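Local coordinates for protein homoserine O-acetyltransferase (Bacillus anthracis str. 'Ames Ancestor', PDB 3I1I) that probably transfers an acetyl group from acetyl-CoA to the hydroxyl of homoserine, using an alpha/beta-hydrolase fold, at residues Ala146-Met152 and His170-Ile176. Numbering follows the deposited sequence.
Sequences ARLHAVM and HMVERMI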
loop_
_atom_site.group_PDB
_atom_site.type_symbol
_atom_site.label_atom_id
_atom_site.label_comp_id
_atom_site.label_asym_id
_atom_site.label_seq_id
_atom_site.Cartn_x
_atom_site.Cartn_y
_atom_site.Cartn_z
ATOM N N ALA A 146 -33.616 -13.624 -24.962
ATOM C CA ALA A 146 -33.378 -12.492 -25.861
ATOM C C ALA A 146 -33.176 -11.205 -25.058
ATOM O O ALA A 146 -32.515 -10.282 -25.492
ATOM C CB ALA A 146 -34.563 -12.311 -26.900
ATOM N N ARG A 147 -33.763 -11.162 -23.881
ATOM C CA ARG A 147 -33.862 -9.942 -23.125
ATOM C C ARG A 147 -33.726 -10.230 -21.645
ATOM O O ARG A 147 -34.186 -11.288 -21.178
ATOM C CB ARG A 147 -35.234 -9.387 -23.353
ATOM C CG ARG A 147 -35.298 -8.337 -24.381
ATOM C CD ARG A 147 -36.729 -7.854 -24.494
ATOM N NE ARG A 147 -36.792 -6.413 -24.379
ATOM C CZ ARG A 147 -37.919 -5.706 -24.381
ATOM N NH1 ARG A 147 -39.101 -6.320 -24.505
ATOM N NH2 ARG A 147 -37.859 -4.368 -24.280
ATOM N N LEU A 148 -33.106 -9.310 -20.913
ATOM C CA LEU A 148 -33.017 -9.414 -19.475
ATOM C C LEU A 148 -34.035 -8.472 -18.849
ATOM O O LEU A 148 -34.134 -7.330 -19.232
ATOM C CB LEU A 148 -31.607 -9.069 -19.014
ATOM C CG LEU A 148 -30.486 -9.969 -19.544
ATOM C CD1 LEU A 148 -29.109 -9.516 -19.069
ATOM C CD2 LEU A 148 -30.745 -11.442 -19.197
ATOM N N HIS A 149 -34.788 -8.949 -17.881
ATOM C CA HIS A 149 -35.695 -8.086 -17.110
ATOM C C HIS A 149 -34.848 -7.086 -16.323
ATOM O O HIS A 149 -35.235 -5.940 -16.160
ATOM C CB HIS A 149 -36.536 -8.940 -16.140
ATOM C CG HIS A 149 -37.602 -8.179 -15.412
ATOM N ND1 HIS A 149 -38.819 -7.858 -15.986
ATOM C CD2 HIS A 149 -37.642 -7.691 -14.150
ATOM C CE1 HIS A 149 -39.548 -7.180 -15.115
ATOM N NE2 HIS A 149 -38.858 -7.067 -13.993
ATOM N N ALA A 150 -33.682 -7.535 -15.851
ATOM C CA ALA A 150 -32.703 -6.665 -15.147
ATOM C C ALA A 150 -31.334 -7.299 -15.153
ATOM O O ALA A 150 -31.214 -8.539 -15.196
ATOM C CB ALA A 150 -33.117 -6.368 -13.652
ATOM N N VAL A 151 -30.323 -6.435 -15.122
ATOM C CA VAL A 151 -28.969 -6.826 -14.844
ATOM C C VAL A 151 -28.481 -5.958 -13.661
ATOM O O VAL A 151 -28.767 -4.787 -13.562
ATOM C CB VAL A 151 -28.049 -6.654 -16.064
ATOM C CG1 VAL A 151 -27.886 -5.165 -16.425
ATOM C CG2 VAL A 151 -26.692 -7.304 -15.795
HETATM N N MSE A 152 -27.742 -6.554 -12.758
HETATM C CA MSE A 152 -27.391 -5.882 -11.520
HETATM C C MSE A 152 -26.234 -6.530 -10.808
HETATM O O MSE A 152 -25.896 -7.665 -11.069
HETATM C CB MSE A 152 -28.585 -5.836 -10.595
HETATM C CG MSE A 152 -29.153 -7.169 -10.288
HETATM SE SE MSE A 152 -30.916 -6.942 -9.362
HETATM C CE MSE A 152 -30.348 -5.786 -7.729
ATOM N N HIS A 170 -30.338 -3.300 -26.661
ATOM C CA HIS A 170 -31.636 -3.864 -27.021
ATOM C C HIS A 170 -32.029 -5.011 -26.082
ATOM O O HIS A 170 -33.126 -5.530 -26.198
ATOM C CB HIS A 170 -31.676 -4.350 -28.481
ATOM C CG HIS A 170 -31.135 -3.361 -29.466
ATOM N ND1 HIS A 170 -31.335 -1.997 -29.344
ATOM C CD2 HIS A 170 -30.383 -3.536 -30.584
ATOM C CE1 HIS A 170 -30.706 -1.374 -30.324
ATOM N NE2 HIS A 170 -30.137 -2.285 -31.104
HETATM N N MSE A 171 -31.144 -5.403 -25.166
HETATM C CA MSE A 171 -31.359 -6.576 -24.349
HETATM C C MSE A 171 -31.627 -6.280 -22.904
HETATM O O MSE A 171 -32.031 -7.179 -22.206
HETATM C CB MSE A 171 -30.139 -7.495 -24.395
HETATM C CG MSE A 171 -29.925 -8.208 -25.721
HETATM SE SE MSE A 171 -28.395 -9.379 -25.677
HETATM C CE MSE A 171 -29.194 -10.819 -24.596
ATOM N N VAL A 172 -31.413 -5.059 -22.431
ATOM C CA VAL A 172 -31.488 -4.775 -21.004
ATOM C C VAL A 172 -32.655 -3.846 -20.666
ATOM O O VAL A 172 -32.676 -2.683 -21.032
ATOM C CB VAL A 172 -30.164 -4.149 -20.510
ATOM C CG1 VAL A 172 -30.230 -3.822 -19.010
ATOM C CG2 VAL A 172 -28.959 -5.057 -20.831
ATOM N N GLU A 173 -33.620 -4.340 -19.921
ATOM C CA GLU A 173 -34.761 -3.515 -19.546
ATOM C C GLU A 173 -34.452 -2.570 -18.402
ATOM O O GLU A 173 -34.960 -1.428 -18.365
ATOM C CB GLU A 173 -35.947 -4.386 -19.177
ATOM C CG GLU A 173 -36.406 -5.208 -20.365
ATOM C CD GLU A 173 -37.643 -6.033 -20.097
ATOM O OE1 GLU A 173 -38.328 -5.850 -19.064
ATOM O OE2 GLU A 173 -37.939 -6.872 -20.955
ATOM N N ARG A 174 -33.629 -3.065 -17.480
ATOM C CA ARG A 174 -33.358 -2.399 -16.230
ATOM C C ARG A 174 -31.958 -2.691 -15.808
ATOM O O ARG A 174 -31.508 -3.821 -15.892
ATOM C CB ARG A 174 -34.282 -2.913 -15.158
ATOM C CG ARG A 174 -35.733 -2.663 -15.425
ATOM C CD ARG A 174 -36.630 -3.294 -14.348
ATOM N NE ARG A 174 -38.019 -3.264 -14.756
ATOM C CZ ARG A 174 -38.544 -4.030 -15.717
ATOM N NH1 ARG A 174 -37.816 -4.936 -16.377
ATOM N NH2 ARG A 174 -39.826 -3.888 -16.032
HETATM N N MSE A 175 -31.262 -1.681 -15.310
HETATM C CA MSE A 175 -29.931 -1.906 -14.741
HETATM C C MSE A 175 -29.870 -1.328 -13.328
HETATM O O MSE A 175 -30.292 -0.213 -13.109
HETATM C CB MSE A 175 -28.879 -1.287 -15.626
HETATM C CG MSE A 175 -27.465 -1.650 -15.214
HETATM SE SE MSE A 175 -26.711 -0.296 -14.027
HETATM C CE MSE A 175 -26.428 1.059 -15.392
ATOM N N ILE A 176 -29.381 -2.096 -12.364
ATOM C CA ILE A 176 -29.256 -1.598 -10.994
ATOM C C ILE A 176 -27.791 -1.741 -10.631
ATOM O O ILE A 176 -27.246 -2.837 -10.627
ATOM C CB ILE A 176 -30.084 -2.403 -9.977
ATOM C CG1 ILE A 176 -31.571 -2.436 -10.370
ATOM C CG2 ILE A 176 -29.904 -1.815 -8.570
ATOM C CD1 ILE A 176 -32.496 -3.127 -9.340
HETATM O O HOH W 1 -39.506 -8.609 -18.709
#
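Met-171 meets Leu-148 on the approach to two neighbouring parallel strands of the alpha/beta-hydrolase sheet, and the pairing illustrates how a beta-alpha-beta crossover, here through helix 156-167, brings its strands side by side. The carbonyl O of Met-171 takes the N-H of Leu-148 at 2.7 Å, in a nearly straight bond. Val-172 follows, its CG1 against CG1 of Val-151 on the face packed by helix 156-167. Glu-173 donates its backbone N to Leu-148 O, while its side chain crosses that of Arg-147 at about a right angle: OE2 sits over one guanidinium face, 3.6 Å from Arg-147 NE, a long salt bridge of charges alone. OE1 accepts a hydrogen bond from a water that also meets His-149 ND1 at the ring edge. Arg-174 runs extended to NE and turns there (chi4 72°), laying its guanidinium on the His-149 ring with planes 24° apart; NH1 helps fix it, gripping Glu-173 OE1 and His-149 O, as does NH2 on Arg-371 O. His-149 NE2 is hydrogen-bonded to Leu-369 O. Val-151 N donates to Arg-174 O and Ile-176 N to Val-151 O, flanking Met-175, whose CG touches Val-151 CG1. Ile-176 lies alongside Met-152, whose side chain touches the probable nucleophile elbow, with Ile-176 CD1 3.8 Å from Met-152 CE.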